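Local coordinates for protein SeviL (PDB 6LF2) that binds the sugar chains of the glycosphingolipids asialo-GM1 and GM1b as an R-type, beta-trefoil lectin from a mussel, at residues 39-42 / 43-46; 14-17 / 18-21; 50-53 / 54-57. One frame throughout, in Å; residues are numbered along the deposited sequence.

Contact 1 (39-42 / 43-46); sequences MYDD and QIWS. With NGA (2-acetamido-2-deoxy-beta-D-galactopyranose), chain D; GAL (beta-D-galactopyranose), chain C.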
ATOM      1  N   MET B  39       1.980  -5.906   7.927  1.00 10.36           N
ATOM      2  CA  MET B  39       1.215  -6.414   6.794  1.00  8.71           C
ATOM      3  C   MET B  39       1.035  -7.922   6.936  1.00 14.23           C
ATOM      4  O   MET B  39       2.012  -8.668   7.089  1.00 17.04           O
ATOM      5  CB  MET B  39       1.923  -6.046   5.488  1.00  8.84           C
ATOM      6  CG  MET B  39       2.142  -4.530   5.353  1.00 11.39           C
ATOM      7  SD  MET B  39       2.808  -3.972   3.769  1.00  9.70           S
ATOM      8  CE  MET B  39       1.469  -4.403   2.661  1.00  9.20           C
ATOM      9  N   TYR B  40      -0.216  -8.358   6.938  1.00  9.75           N
ATOM     10  CA  TYR B  40      -0.585  -9.757   7.065  1.00  9.06           C
ATOM     11  C   TYR B  40      -1.385 -10.200   5.850  1.00 13.81           C
ATOM     12  O   TYR B  40      -1.986  -9.385   5.142  1.00 11.00           O
ATOM     13  CB  TYR B  40      -1.439  -9.995   8.302  1.00 11.57           C
ATOM     14  CG  TYR B  40      -0.773  -9.916   9.649  1.00 11.50           C
ATOM     15  CD1 TYR B  40      -0.171 -11.038  10.210  1.00 16.47           C
ATOM     16  CD2 TYR B  40      -0.826  -8.749  10.406  1.00 11.79           C
ATOM     17  CE1 TYR B  40       0.398 -10.988  11.472  1.00 16.59           C
ATOM     18  CE2 TYR B  40      -0.264  -8.689  11.664  1.00 11.83           C
ATOM     19  CZ  TYR B  40       0.349  -9.811  12.191  1.00 16.99           C
ATOM     20  OH  TYR B  40       0.915  -9.759  13.435  1.00 17.10           O
ATOM     21  N   ASP B  41      -1.443 -11.527   5.673  1.00 13.80           N
ATOM     22  CA  ASP B  41      -2.136 -12.129   4.536  1.00 15.59           C
ATOM     23  C   ASP B  41      -3.624 -11.813   4.514  1.00 11.07           C
ATOM     24  O   ASP B  41      -4.226 -11.773   3.431  1.00 13.38           O
ATOM     25  CB  ASP B  41      -1.959 -13.647   4.554  1.00 19.60           C
ATOM     26  CG  ASP B  41      -0.682 -14.083   3.901  1.00 30.23           C
ATOM     27  OD1 ASP B  41       0.075 -13.199   3.444  1.00 29.21           O
ATOM     28  OD2 ASP B  41      -0.444 -15.309   3.832  1.00 35.28           O
ATOM     29  N   ASP B  42      -4.244 -11.614   5.677  1.00 10.34           N
ATOM     30  CA  ASP B  42      -5.676 -11.361   5.676  1.00 11.84           C
ATOM     31  C   ASP B  42      -6.013  -9.921   5.291  1.00 12.13           C
ATOM     32  O   ASP B  42      -7.187  -9.537   5.329  1.00 12.01           O
ATOM     33  CB  ASP B  42      -6.307 -11.751   7.024  1.00 10.46           C
ATOM     34  CG  ASP B  42      -5.776 -10.952   8.210  1.00 13.31           C
ATOM     35  OD1 ASP B  42      -4.971 -10.015   8.027  1.00 12.14           O
ATOM     36  OD2 ASP B  42      -6.182 -11.270   9.346  1.00 14.67           O
ATOM     37  N   GLN B  43      -5.018  -9.135   4.893  1.00 11.43           N
ATOM     38  CA  GLN B  43      -5.246  -7.821   4.312  1.00  7.79           C
ATOM     39  C   GLN B  43      -5.287  -7.859   2.792  1.00 10.24           C
ATOM     40  O   GLN B  43      -5.405  -6.804   2.161  1.00 12.32           O
ATOM     41  CB  GLN B  43      -4.148  -6.844   4.789  1.00  7.68           C
ATOM     42  CG  GLN B  43      -4.132  -6.664   6.312  1.00  8.98           C
ATOM     43  CD  GLN B  43      -2.798  -6.148   6.819  1.00 10.40           C
ATOM     44  OE1 GLN B  43      -1.992  -5.617   6.051  1.00 12.47           O
ATOM     45  NE2 GLN B  43      -2.543  -6.336   8.103  1.00 10.56           N
ATOM     46  N   ILE B  44      -5.187  -9.040   2.180  1.00  9.27           N
ATOM     47  CA  ILE B  44      -5.215  -9.174   0.728  1.00 10.69           C
ATOM     48  C   ILE B  44      -6.633  -9.516   0.295  1.00 13.10           C
ATOM     49  O   ILE B  44      -7.210 -10.507   0.767  1.00 11.52           O
ATOM     50  CB  ILE B  44      -4.226 -10.242   0.241  1.00 11.25           C
ATOM     51  CG1 ILE B  44      -2.817  -9.886   0.737  1.00 11.32           C
ATOM     52  CG2 ILE B  44      -4.262 -10.341  -1.279  1.00 12.05           C
ATOM     53  CD1 ILE B  44      -1.739 -10.866   0.314  1.00 16.14           C
ATOM     54  N   TRP B  45      -7.176  -8.712  -0.622  1.00 10.81           N
ATOM     55  CA  TRP B  45      -8.549  -8.852  -1.092  1.00 11.59           C
ATOM     56  C   TRP B  45      -8.587  -9.198  -2.570  1.00 12.37           C
ATOM     57  O   TRP B  45      -7.691  -8.830  -3.337  1.00 11.60           O
ATOM     58  CB  TRP B  45      -9.362  -7.560  -0.878  1.00 12.06           C
ATOM     59  CG  TRP B  45      -9.444  -7.125   0.549  1.00  9.86           C
ATOM     60  CD1 TRP B  45      -8.476  -6.471   1.259  1.00 11.81           C
ATOM     61  CD2 TRP B  45     -10.551  -7.295   1.456  1.00 10.91           C
ATOM     62  NE1 TRP B  45      -8.901  -6.235   2.534  1.00  9.07           N
ATOM     63  CE2 TRP B  45     -10.169  -6.728   2.690  1.00 10.93           C
ATOM     64  CE3 TRP B  45     -11.821  -7.879   1.349  1.00 11.38           C
ATOM     65  CZ2 TRP B  45     -11.005  -6.717   3.808  1.00 10.58           C
ATOM     66  CZ3 TRP B  45     -12.654  -7.869   2.466  1.00  9.94           C
ATOM     67  CH2 TRP B  45     -12.245  -7.291   3.676  1.00 10.11           C
ATOM     68  N   SER B  46      -9.659  -9.883  -2.974  1.00 11.26           N
ATOM     69  CA  SER B  46      -9.973 -10.059  -4.386  1.00 12.31           C
ATOM     70  C   SER B  46     -10.791  -8.864  -4.860  1.00 10.07           C
ATOM     71  O   SER B  46     -11.875  -8.601  -4.329  1.00 14.07           O
ATOM     72  CB  SER B  46     -10.748 -11.353  -4.631  1.00 15.33           C
ATOM     73  OG  SER B  46      -9.920 -12.490  -4.432  1.00 22.08           O
TER
HETATM   74  C1  NGA D   3      -3.805  -8.749  14.274  1.00 13.37           C
HETATM   75  C2  NGA D   3      -4.019 -10.262  14.279  1.00 15.56           C
HETATM   76  C3  NGA D   3      -3.618 -10.877  12.943  1.00 16.88           C
HETATM   77  C4  NGA D   3      -4.257 -10.110  11.787  1.00 13.16           C
HETATM   78  C5  NGA D   3      -4.056  -8.602  11.942  1.00 11.75           C
HETATM   79  C6  NGA D   3      -4.782  -7.813  10.853  1.00  8.87           C
HETATM   80  C7  NGA D   3      -3.962 -11.537  16.356  1.00 21.07           C
HETATM   81  C8  NGA D   3      -3.155 -12.457  17.225  1.00 21.97           C
HETATM   82  N2  NGA D   3      -3.311 -10.885  15.387  1.00 19.99           N
HETATM   83  O3  NGA D   3      -4.100 -12.205  12.912  1.00 18.77           O
HETATM   84  O4  NGA D   3      -5.645 -10.396  11.742  1.00 14.21           O
HETATM   85  O5  NGA D   3      -4.549  -8.200  13.198  1.00 14.66           O
HETATM   86  O6  NGA D   3      -4.179  -7.999   9.599  1.00 10.12           O
HETATM   87  O7  NGA D   3      -5.169 -11.404  16.559  1.00 19.87           O
HETATM   88  C1  GAL C   4      -3.263 -13.124  12.191  1.00 16.42           C
HETATM   89  C2  GAL C   4      -3.564 -14.530  12.752  1.00 20.41           C
HETATM   90  C3  GAL C   4      -2.822 -15.614  11.971  1.00 16.02           C
HETATM   91  C4  GAL C   4      -3.191 -15.504  10.473  1.00 14.74           C
HETATM   92  C5  GAL C   4      -2.860 -14.067  10.032  1.00 17.97           C
HETATM   93  C6  GAL C   4      -3.240 -13.720   8.616  1.00 14.17           C
HETATM   94  O2  GAL C   4      -3.200 -14.642  14.130  1.00 21.21           O
HETATM   95  O3  GAL C   4      -3.159 -16.919  12.449  1.00 24.90           O
HETATM   96  O4  GAL C   4      -4.593 -15.802  10.231  1.00 18.94           O
HETATM   97  O5  GAL C   4      -3.550 -13.103  10.841  1.00 18.51           O
HETATM   98  O6  GAL C   4      -2.402 -14.361   7.705  1.00 26.20           O
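D42 and Q43 grip one N-acetylgalactosamine together. The D42 carboxylate accepts from two sugar hydroxyls, with OD1 2.7 Å from NGA O6 and OD2 2.6 Å from NGA O4. Q43 NE2 gives a fairly straight bond (163°) to the same O6 at 2.8 Å. O6 therefore takes one bond and gives another, which fixes its rotation. CG of D42 is wedged between its backbone N and carbonyl carbon (chi1 62°), turning the carboxylate to the sugar. Across the short 3-10 turn, Q43 N bonds Y40 O at 3.1 Å and I44 N bonds D41 O at 3.2 Å; Y40 N adds a weak bond to Q43 OE1. The Y40 ring carries the packing: NGA C3 lies over the centre of one face, 4.1 Å above the plane, so the sugar packs on the aromatic ring, as sugars often do in lectin sites. Q43 NE2 sits at the ring edge in its plane. D41 CB comes 3.3 Å from GAL O6, touching the next sugar. N26 bonds both D42 OD2 and the galactose, R29 bonds NGA, and R22 holds Q43 OE1. The turn leads into strand 45-50, with F24 of strand 22-26 and F35 of strand 31-35 packed against Q43.

Contact 2 (14-17 / 18-21); sequences IQNR and ENGG
N16 and E18 meet in a tight turn of the beta-trefoil, where residues 14-21 fold back from strand 6-16 to enter strand 22-26. Backbone bonds close the loop: N16 N donates to G21 O at 2.8 Å, and G20 N gives a weak bond to N16 O. The same G21 O receives a CA-H contact from Q15 CA. Within the bend, the N16 side chain acts as a staple. With CG anti to the backbone N (chi1 -159°), its OD1 reaches E18 N at 2.8 Å; ND2 of that amide donates to S123 O, tying the loop to the stretch just before strand 126-130. N19 OD1 accepts from G21 N at 2.8 Å, from above its amide plane, forming an Asx turn, and also rests 3.4 Å from N16 CB, the two side-chain amides steeply inclined to each other. Q15 lays CG and CD over G20 O at 3.4 Å, and its OE1 accepts from R22 of its own chain and from Q15 NE2 of the second subunit. The charged ends of R17 and E18 are not in contact and are bridged by a water, which accepts from R17 NH1 at 2.9 Å and lies 2.8 Å from E18 OE1. That carboxylate forms a salt bridge with K38 of the second subunit, so the loop's polar chemistry both shapes the bend and contributes to the dimer interface.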
ATOM      1  N   ILE B  14      -6.000  -2.754   0.507  1.00 10.43           N
ATOM      2  CA  ILE B  14      -6.930  -1.625   0.516  1.00  8.01           C
ATOM      3  C   ILE B  14      -6.531  -0.758   1.703  1.00  8.65           C
ATOM      4  O   ILE B  14      -6.829  -1.075   2.859  1.00  8.83           O
ATOM      5  CB  ILE B  14      -8.395  -2.081   0.591  1.00  9.79           C
ATOM      6  CG1 ILE B  14      -8.711  -2.977  -0.614  1.00 10.48           C
ATOM      7  CG2 ILE B  14      -9.330  -0.869   0.636  1.00 10.31           C
ATOM      8  CD1 ILE B  14     -10.119  -3.580  -0.625  1.00 10.31           C
ATOM      9  N   GLN B  15      -5.811   0.331   1.426  1.00  8.00           N
ATOM     10  CA  GLN B  15      -5.126   1.093   2.457  1.00  8.14           C
ATOM     11  C   GLN B  15      -5.643   2.527   2.503  1.00  7.75           C
ATOM     12  O   GLN B  15      -5.931   3.128   1.465  1.00  7.29           O
ATOM     13  CB  GLN B  15      -3.608   1.070   2.199  1.00  7.86           C
ATOM     14  CG  GLN B  15      -2.777   1.778   3.264  1.00  9.52           C
ATOM     15  CD  GLN B  15      -1.317   1.368   3.211  1.00 10.54           C
ATOM     16  OE1 GLN B  15      -0.983   0.185   3.360  1.00  8.90           O
ATOM     17  NE2 GLN B  15      -0.436   2.350   3.000  1.00  8.22           N
ATOM     18  N   ASN B  16      -5.767   3.061   3.716  1.00  7.64           N
ATOM     19  CA  ASN B  16      -6.349   4.378   3.919  1.00  6.21           C
ATOM     20  C   ASN B  16      -5.286   5.465   3.880  1.00  8.02           C
ATOM     21  O   ASN B  16      -4.230   5.338   4.500  1.00  9.03           O
ATOM     22  CB  ASN B  16      -7.070   4.423   5.267  1.00 10.79           C
ATOM     23  CG  ASN B  16      -8.091   5.536   5.333  1.00 10.98           C
ATOM     24  OD1 ASN B  16      -7.758   6.689   5.624  1.00 12.56           O
ATOM     25  ND2 ASN B  16      -9.345   5.204   5.042  1.00 10.80           N
ATOM     26  N   ARG B  17      -5.597   6.559   3.175  1.00  7.28           N
ATOM     27  CA  ARG B  17      -4.673   7.693   3.125  1.00  5.94           C
ATOM     28  C   ARG B  17      -4.448   8.320   4.494  1.00  8.69           C
ATOM     29  O   ARG B  17      -3.353   8.830   4.774  1.00  8.84           O
ATOM     30  CB  ARG B  17      -5.198   8.755   2.166  1.00  8.99           C
ATOM     31  CG  ARG B  17      -4.205   9.897   1.911  1.00  7.21           C
ATOM     32  CD  ARG B  17      -4.729  10.771   0.794  1.00  9.59           C
ATOM     33  NE  ARG B  17      -3.862  11.919   0.534  1.00 13.11           N
ATOM     34  CZ  ARG B  17      -3.884  13.041   1.246  1.00 14.71           C
ATOM     35  NH1 ARG B  17      -4.721  13.162   2.268  1.00 16.01           N
ATOM     36  NH2 ARG B  17      -3.067  14.039   0.936  1.00 20.32           N
ATOM     37  N   GLU B  18      -5.475   8.344   5.352  1.00  8.62           N
ATOM     38  CA  GLU B  18      -5.393   9.183   6.540  1.00  8.20           C
ATOM     39  C   GLU B  18      -4.547   8.574   7.652  1.00  8.71           C
ATOM     40  O   GLU B  18      -3.900   9.318   8.398  1.00 11.20           O
ATOM     41  CB  GLU B  18      -6.810   9.501   7.031  1.00 11.19           C
ATOM     42  CG  GLU B  18      -6.875  10.492   8.177  1.00 19.19           C
ATOM     43  CD  GLU B  18      -6.535  11.920   7.768  1.00 21.98           C
ATOM     44  OE1 GLU B  18      -6.340  12.191   6.564  1.00 16.96           O
ATOM     45  OE2 GLU B  18      -6.462  12.782   8.668  1.00 24.17           O
ATOM     46  N   ASN B  19      -4.514   7.238   7.779  1.00  9.22           N
ATOM     47  CA  ASN B  19      -3.727   6.587   8.813  1.00  9.64           C
ATOM     48  C   ASN B  19      -2.835   5.456   8.309  1.00 10.53           C
ATOM     49  O   ASN B  19      -2.178   4.802   9.127  1.00 11.35           O
ATOM     50  CB  ASN B  19      -4.649   6.044   9.916  1.00 10.43           C
ATOM     51  CG  ASN B  19      -5.571   4.939   9.424  1.00 10.99           C
ATOM     52  OD1 ASN B  19      -5.554   4.565   8.253  1.00 12.14           O
ATOM     53  ND2 ASN B  19      -6.383   4.412  10.331  1.00 13.40           N
ATOM     54  N   GLY B  20      -2.775   5.218   7.002  1.00  8.98           N
ATOM     55  CA  GLY B  20      -2.002   4.117   6.455  1.00  8.34           C
ATOM     56  C   GLY B  20      -2.509   2.737   6.808  1.00 11.91           C
ATOM     57  O   GLY B  20      -1.802   1.754   6.562  1.00  9.89           O
ATOM     58  N   GLY B  21      -3.712   2.638   7.381  1.00 10.40           N
ATOM     59  CA  GLY B  21      -4.233   1.349   7.799  1.00  9.73           C
ATOM     60  C   GLY B  21      -4.854   0.551   6.667  1.00  8.20           C
ATOM     61  O   GLY B  21      -5.394   1.094   5.698  1.00 10.04           O
TER
HETATM   62  O   HOH W   1      -6.553  11.603   3.882  1.00 19.72           O

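Contact 3 (50-53 / 54-57); sequences SDTP and GYYT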
ATOM      1  N   SER B  50     -17.950  -6.533 -11.174  1.00 12.19           N
ATOM      2  CA  SER B  50     -19.275  -7.128 -11.041  1.00 13.62           C
ATOM      3  C   SER B  50     -19.977  -7.233 -12.396  1.00 16.42           C
ATOM      4  O   SER B  50     -19.540  -6.684 -13.414  1.00 14.77           O
ATOM      5  CB  SER B  50     -20.144  -6.316 -10.093  1.00 14.19           C
ATOM      6  OG  SER B  50     -20.722  -5.200 -10.763  1.00 14.90           O
ATOM      7  N   ASP B  51     -21.107  -7.934 -12.392  1.00 14.65           N
ATOM      8  CA  ASP B  51     -21.908  -8.033 -13.606  1.00 16.16           C
ATOM      9  C   ASP B  51     -22.713  -6.769 -13.885  1.00 13.56           C
ATOM     10  O   ASP B  51     -23.403  -6.703 -14.908  1.00 15.06           O
ATOM     11  CB  ASP B  51     -22.829  -9.258 -13.536  1.00 15.96           C
ATOM     12  CG  ASP B  51     -23.760  -9.251 -12.332  1.00 19.39           C
ATOM     13  OD1 ASP B  51     -23.837  -8.242 -11.601  1.00 19.81           O
ATOM     14  OD2 ASP B  51     -24.427 -10.289 -12.120  1.00 18.12           O
ATOM     15  N   THR B  52     -22.623  -5.763 -13.019  1.00 14.46           N
ATOM     16  CA  THR B  52     -23.327  -4.501 -13.209  1.00 15.74           C
ATOM     17  C   THR B  52     -22.335  -3.445 -13.662  1.00 18.61           C
ATOM     18  O   THR B  52     -21.347  -3.198 -12.949  1.00 15.94           O
ATOM     19  CB  THR B  52     -24.001  -4.073 -11.911  1.00 18.69           C
ATOM     20  OG1 THR B  52     -24.912  -5.101 -11.496  1.00 19.82           O
ATOM     21  CG2 THR B  52     -24.753  -2.753 -12.090  1.00 16.37           C
ATOM     22  N   PRO B  53     -22.542  -2.814 -14.819  1.00 17.81           N
ATOM     23  CA  PRO B  53     -21.538  -1.886 -15.358  1.00 17.93           C
ATOM     24  C   PRO B  53     -21.145  -0.799 -14.366  1.00 16.72           C
ATOM     25  O   PRO B  53     -21.990  -0.203 -13.691  1.00 20.90           O
ATOM     26  CB  PRO B  53     -22.235  -1.301 -16.589  1.00 16.74           C
ATOM     27  CG  PRO B  53     -23.197  -2.368 -17.016  1.00 18.44           C
ATOM     28  CD  PRO B  53     -23.672  -3.015 -15.744  1.00 15.39           C
ATOM     29  N   GLY B  54     -19.840  -0.556 -14.266  1.00 17.42           N
ATOM     30  CA  GLY B  54     -19.311   0.469 -13.397  1.00 15.52           C
ATOM     31  C   GLY B  54     -19.202   0.109 -11.931  1.00 19.71           C
ATOM     32  O   GLY B  54     -18.776   0.957 -11.135  1.00 22.85           O
ATOM     33  N   TYR B  55     -19.567  -1.108 -11.536  1.00 15.14           N
ATOM     34  CA  TYR B  55     -19.544  -1.495 -10.133  1.00 14.36           C
ATOM     35  C   TYR B  55     -18.654  -2.711  -9.923  1.00 13.66           C
ATOM     36  O   TYR B  55     -18.522  -3.577 -10.797  1.00 14.17           O
ATOM     37  CB  TYR B  55     -20.955  -1.797  -9.596  1.00 13.51           C
ATOM     38  CG  TYR B  55     -21.801  -0.555  -9.512  1.00 17.34           C
ATOM     39  CD1 TYR B  55     -21.724   0.282  -8.407  1.00 15.25           C
ATOM     40  CD2 TYR B  55     -22.644  -0.199 -10.550  1.00 18.19           C
ATOM     41  CE1 TYR B  55     -22.469   1.442  -8.334  1.00 19.67           C
ATOM     42  CE2 TYR B  55     -23.402   0.960 -10.484  1.00 16.35           C
ATOM     43  CZ  TYR B  55     -23.310   1.771  -9.368  1.00 20.82           C
ATOM     44  OH  TYR B  55     -24.059   2.925  -9.285  1.00 24.10           O
ATOM     45  N   TYR B  56     -18.069  -2.765  -8.730  1.00 14.04           N
ATOM     46  CA  TYR B  56     -17.070  -3.756  -8.362  1.00 14.15           C
ATOM     47  C   TYR B  56     -17.470  -4.410  -7.046  1.00 10.44           C
ATOM     48  O   TYR B  56     -18.209  -3.831  -6.247  1.00 13.15           O
ATOM     49  CB  TYR B  56     -15.653  -3.091  -8.267  1.00 14.56           C
ATOM     50  CG  TYR B  56     -15.162  -2.635  -9.621  1.00 14.67           C
ATOM     51  CD1 TYR B  56     -14.473  -3.506 -10.455  1.00 16.01           C
ATOM     52  CD2 TYR B  56     -15.440  -1.357 -10.094  1.00 20.24           C
ATOM     53  CE1 TYR B  56     -14.051  -3.117 -11.713  1.00 20.40           C
ATOM     54  CE2 TYR B  56     -15.014  -0.954 -11.362  1.00 21.86           C
ATOM     55  CZ  TYR B  56     -14.321  -1.843 -12.167  1.00 22.15           C
ATOM     56  OH  TYR B  56     -13.887  -1.475 -13.431  1.00 21.72           O
ATOM     57  N   THR B  57     -17.009  -5.643  -6.831  1.00 12.16           N
ATOM     58  CA  THR B  57     -17.125  -6.261  -5.519  1.00  9.92           C
ATOM     59  C   THR B  57     -15.732  -6.485  -4.929  1.00 13.67           C
ATOM     60  O   THR B  57     -14.717  -6.495  -5.641  1.00 13.58           O
ATOM     61  CB  THR B  57     -17.915  -7.580  -5.573  1.00 16.43           C
ATOM     62  OG1 THR B  57     -17.339  -8.460  -6.545  1.00 14.66           O
ATOM     63  CG2 THR B  57     -19.374  -7.318  -5.951  1.00 16.88           C
TER
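S50 and Y55 make the main polar link of this beta hairpin of the beta-trefoil. Y55 O accepts twice from S50: the backbone N at 3.0 Å, and OG at 2.7 Å, well above the carbonyl plane. OG stands between the backbone N and the carbonyl carbon of S50 (chi1 82°), where it can also accept from T52 N at 3.0 Å, making an ST turn; one hydroxyl thus donates to the strand partner Y55 and accepts within its own turn. Backbone bonding continues with Y55 N to T52 O at 3.1 Å, closing a type II beta turn over P53 and G54, with G54 at the positive phi (80°) expected of its third position. Packing centres on Y55 CD2, which T52 CG2 at 3.7 Å and the carbonyl oxygen of P53 at 3.2 Å both approach obliquely. Farther along, S50 CB rests loosely against T57 CG2 at 4.3 Å. Outside the turn, K49 NZ bonds Y55 O and T52 O weakly. The loop joins the antiparallel strands 45-50 and 56-60, T57 pairing with Q48 across them, while Y55 packs on S85 and Y56 on L86 of strand 84-88.

Overall arrangement
All three contacts are turns next to strands of one antiparallel sheet: contact 2 ends strand 6-16, contact 1 leads into strand 45-50, and contact 3 joins 45-50 to 56-60. Contacts 1 and 2 are largely buried, and they touch where W45 CG packs on I14 CD1 at 3.8 Å. Contact 3 is more open and stands on the other side of the chain's centre from contact 2, about 24 Å away between centres. Their polar groups serve different ends: sugar recognition in contact 1, loop stapling in contact 2, closure of a hairpin in contact 3. Contacts 1 and 2 both reach the second subunit, contact 2 with more residues, whereas contact 3 touches no other protein chain of the assembly.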